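Side-chain contacts in competence damage-inducible protein A (Klebsiella pneumoniae subsp. pneumoniae MGH 78578, PDB 5V01), which belongs to the CinA family, some of whose members deamidate nicotinamide mononucleotide, but has no established function of its own: residues Thr35-Ser38 and Cys39-Gly42; Leu165-Lys168 and Leu169-Gln173. All coordinates share one frame; numbering follows the deposited sequence. Where two conformers were deposited one is given.

Interaction 1. Residues Thr35-Ser38 and Cys39-Gly42; sequences TAES and CTGG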
# COMPACT_ATOMS: atom_id res chain seq x y z
N THR A 35 -0.98 7.76 -3.47
CA THR A 35 0.38 7.23 -3.55
C THR A 35 0.49 6.00 -4.42
O THR A 35 -0.42 5.15 -4.44
CB THR A 35 0.95 6.89 -2.16
OG1 THR A 35 0.13 5.92 -1.50
CG2 THR A 35 1.11 8.11 -1.31
N ALA A 36 1.63 5.88 -5.09
CA ALA A 36 1.99 4.68 -5.86
C ALA A 36 3.41 4.30 -5.49
O ALA A 36 4.33 5.11 -5.59
CB ALA A 36 1.88 4.93 -7.36
N GLU A 37 3.60 3.05 -5.06
CA GLU A 37 4.87 2.57 -4.56
C GLU A 37 5.29 1.30 -5.25
O GLU A 37 4.46 0.54 -5.75
CB GLU A 37 4.70 2.24 -3.06
CG GLU A 37 4.39 3.43 -2.18
CD GLU A 37 4.18 3.00 -0.74
OE1 GLU A 37 5.16 2.61 -0.06
OE2 GLU A 37 3.02 3.09 -0.28
N SER A 38 6.58 1.07 -5.24
CA SER A 38 7.16 -0.19 -5.68
C SER A 38 8.06 -0.71 -4.55
O SER A 38 7.56 -1.37 -3.63
CB SER A 38 7.83 0.03 -7.03
OG SER A 38 8.36 -1.17 -7.55
N CYS A 39 9.33 -0.32 -4.53
CA CYS A 39 10.29 -0.80 -3.54
C CYS A 39 9.90 -0.50 -2.09
O CYS A 39 10.22 -1.28 -1.19
CB CYS A 39 11.70 -0.24 -3.79
SG CYS A 39 11.88 1.55 -3.67
N THR A 40 9.21 0.62 -1.85
CA THR A 40 8.82 0.96 -0.49
C THR A 40 7.64 0.12 0.03
O THR A 40 7.31 0.19 1.21
CB THR A 40 8.56 2.48 -0.29
OG1 THR A 40 7.56 2.94 -1.18
CG2 THR A 40 9.83 3.30 -0.45
N GLY A 41 6.99 -0.64 -0.87
CA GLY A 41 6.20 -1.79 -0.44
C GLY A 41 4.84 -1.53 0.19
O GLY A 41 4.21 -2.48 0.64
N GLY A 42 4.40 -0.27 0.24
CA GLY A 42 3.21 0.09 1.01
C GLY A 42 3.51 0.82 2.30
O GLY A 42 2.59 1.24 2.98
O HOH W 1 8.30 2.67 -3.69

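Interaction 2. Residues Leu165-Lys168 and Leu169-Gln173; sequences LSEK and LAHWQ. With NA (sodium ion), chain E.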
# COMPACT_ATOMS: atom_id res chain seq x y z
N LEU A 165 7.23 16.49 0.62
CA LEU A 165 5.83 16.87 0.48
C LEU A 165 5.47 18.00 1.45
O LEU A 165 4.78 18.95 1.06
CB LEU A 165 4.93 15.67 0.74
CG LEU A 165 3.42 15.99 0.69
CD1 LEU A 165 3.00 16.49 -0.69
CD2 LEU A 165 2.59 14.79 1.13
N SER A 166 5.92 17.90 2.71
CA SER A 166 5.65 18.92 3.74
C SER A 166 6.14 20.31 3.31
O SER A 166 5.42 21.33 3.47
CB SER A 166 6.20 18.51 5.13
OG SER A 166 7.60 18.74 5.32
N GLU A 167 7.34 20.32 2.74
CA GLU A 167 7.93 21.53 2.18
C GLU A 167 7.13 22.08 1.02
O GLU A 167 6.82 23.27 0.97
CB GLU A 167 9.40 21.29 1.82
CG GLU A 167 10.24 22.52 1.52
CD GLU A 167 10.00 23.15 0.18
OE1 GLU A 167 9.41 22.53 -0.74
OE2 GLU A 167 10.40 24.32 0.05
N LYS A 168 6.76 21.19 0.10
CA LYS A 168 6.00 21.62 -1.06
C LYS A 168 4.63 22.18 -0.73
O LYS A 168 4.21 23.16 -1.33
CB LYS A 168 5.91 20.51 -2.11
CG LYS A 168 7.26 20.18 -2.73
CD LYS A 168 7.27 18.91 -3.55
CE LYS A 168 8.67 18.34 -3.77
NZ LYS A 168 9.53 19.30 -4.48
N LEU A 169 3.98 21.61 0.28
CA LEU A 169 2.67 22.08 0.70
C LEU A 169 2.70 23.51 1.22
O LEU A 169 1.69 24.18 1.14
CB LEU A 169 2.06 21.15 1.76
CG LEU A 169 1.54 19.82 1.19
CD1 LEU A 169 1.32 18.79 2.29
CD2 LEU A 169 0.27 20.05 0.39
N ALA A 170 3.85 23.95 1.73
CA ALA A 170 4.00 25.31 2.23
C ALA A 170 4.09 26.36 1.11
O ALA A 170 4.08 27.55 1.40
CB ALA A 170 5.20 25.38 3.15
N HIS A 171 4.13 25.92 -0.16
CA HIS A 171 4.29 26.83 -1.29
C HIS A 171 3.33 26.65 -2.44
O HIS A 171 3.19 27.54 -3.26
CB HIS A 171 5.73 26.75 -1.79
CG HIS A 171 6.70 27.09 -0.71
ND1 HIS A 171 7.25 26.18 0.16
CD2 HIS A 171 7.10 28.30 -0.26
CE1 HIS A 171 7.99 26.82 1.06
NE2 HIS A 171 7.91 28.10 0.82
N TRP A 172 2.70 25.48 -2.55
CA TRP A 172 1.83 25.22 -3.68
C TRP A 172 0.58 26.05 -3.65
O TRP A 172 0.01 26.29 -2.58
CB TRP A 172 1.43 23.74 -3.72
CG TRP A 172 2.35 22.85 -4.43
CD1 TRP A 172 3.11 23.11 -5.52
CD2 TRP A 172 2.55 21.48 -4.12
NE1 TRP A 172 3.77 21.97 -5.93
CE2 TRP A 172 3.44 20.95 -5.07
CE3 TRP A 172 2.05 20.64 -3.13
CZ2 TRP A 172 3.86 19.61 -5.04
CZ3 TRP A 172 2.46 19.32 -3.10
CH2 TRP A 172 3.35 18.82 -4.05
N GLN A 173 0.14 26.44 -4.85
CA GLN A 173 -1.21 26.97 -5.16
C GLN A 173 -1.50 26.77 -6.69
O GLN A 173 -2.68 26.66 -7.10
CB GLN A 173 -1.31 28.45 -4.75
CG GLN A 173 -2.72 29.01 -4.92
CD GLN A 173 -2.80 30.52 -4.81
OE1 GLN A 173 -2.35 31.10 -3.84
NE2 GLN A 173 -3.39 31.16 -5.81
OXT GLN A 173 -0.62 26.71 -7.54
NA NA E . 3.93 22.06 5.02
O HOH W 2 2.85 19.92 5.47
O HOH W 3 3.31 22.69 7.65

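Interaction 1. Residues Thr35-Ser38 and Cys39-Gly42
Three groups converge on OE1 of E37 at the end of strand 33-37. The hydroxyl of T40 makes the shortest bond, donating from OG1 to E37 OE1 over 2.7 Å and using the anti lone pair, the one turned away from the other carboxylate oxygen. From the following loop, G42 N reaches E37 OE1 at 3.0 Å in a weak, bent bond, and L44 N, just inside helix 43-50, adds a third. A45 N holds OE2, so both carboxylate oxygens meet the beginning of this helix, for which G42 is the N-cap residue. The helix start, with its backbone N-H groups turned to the carboxylate, probably polarises it. OE2 of E37 also lies 3.3 Å from CA of G42.

The glutamate chain is extended beyond CG (chi2 177°) and meets the T40 side chain at about a right angle. OG1 of T40 sits between its own backbone N and carbonyl carbon (chi1 57°), which turns it back toward the strand and leaves CG2 beside the backbone N.

Between the two, S38 to G41 form a type I beta turn, closed by G41 N donating to S38 O at 2.9 Å. Water 1 spans the inside of the bend, accepting from S38 N at 2.8 Å and from T40 N at 2.9 Å. OG of S38 is hydrogen-bonded to NZ of K70, and the side-chain amide of N43 donates to T40 O.

A tight turn from the carboxy end of an inner strand, parallel to both its neighbours, into the amino end of a helix is typical of alpha/beta folds, which often place their binding pockets there.

Interaction 2. Residues Leu165-Lys168 and Leu169-Gln173
H171 sets CG beside its backbone nitrogen and anti to its carbonyl carbon (chi1 -58°), and with chi2 at 90° the ring swings back so that ND1 donates to E167 O at 3.1 Å. This side chain-to-backbone bond belongs to the C-terminal turn of helix 150-169, whose late carbonyls are taken up by the tail that follows. E167 O lies near the imidazole plane and also accepts from A170 N, the two donors coming from opposite faces of the carbonyl. The E167 carboxylate crosses the same ring obliquely, OE2 3.6 Å from H171 CE1, the planes 23° apart. K168 O is likewise shared, by H171 N and W172 N, each at 3.0 Å.

Beyond that last bond the indole lies against the helix, while L165 CG packs on L169 CD1. NZ of K168 leads away to a salt bridge with E140, and F135 stacks on the indole. On another side of the turn, S166 O binds a sodium ion at 2.3 Å, joined by waters 2 and 3. L165 CD1 meets the indole rim at W172 CZ3, 3.8 Å away. K168 CB sits over one face of W172 in a CH-pi contact, 3.6 Å from the centroid of the six-membered ring.

Interaction 1 comes first along the chain, where strand 33-37 passes into helix 43-50; interaction 2 lies at the C-terminal end, where helix 150-169 runs out into the tail. Their centres are 21 Å apart and their nearest atoms about 7 Å, without touching. Helix 150-169 joins them: farther back along it, A157 and V158 pack on T40, while L165 lies on I107 and I109 of strand 107-113. That strand pairs with strand 33-37, A36 bonding to I109 and V111, so interaction 2 rests on the sheet to which interaction 1 belongs. One helix thus packs on the buried strand-to-helix turn with one part and carries the C-terminal tail at its end.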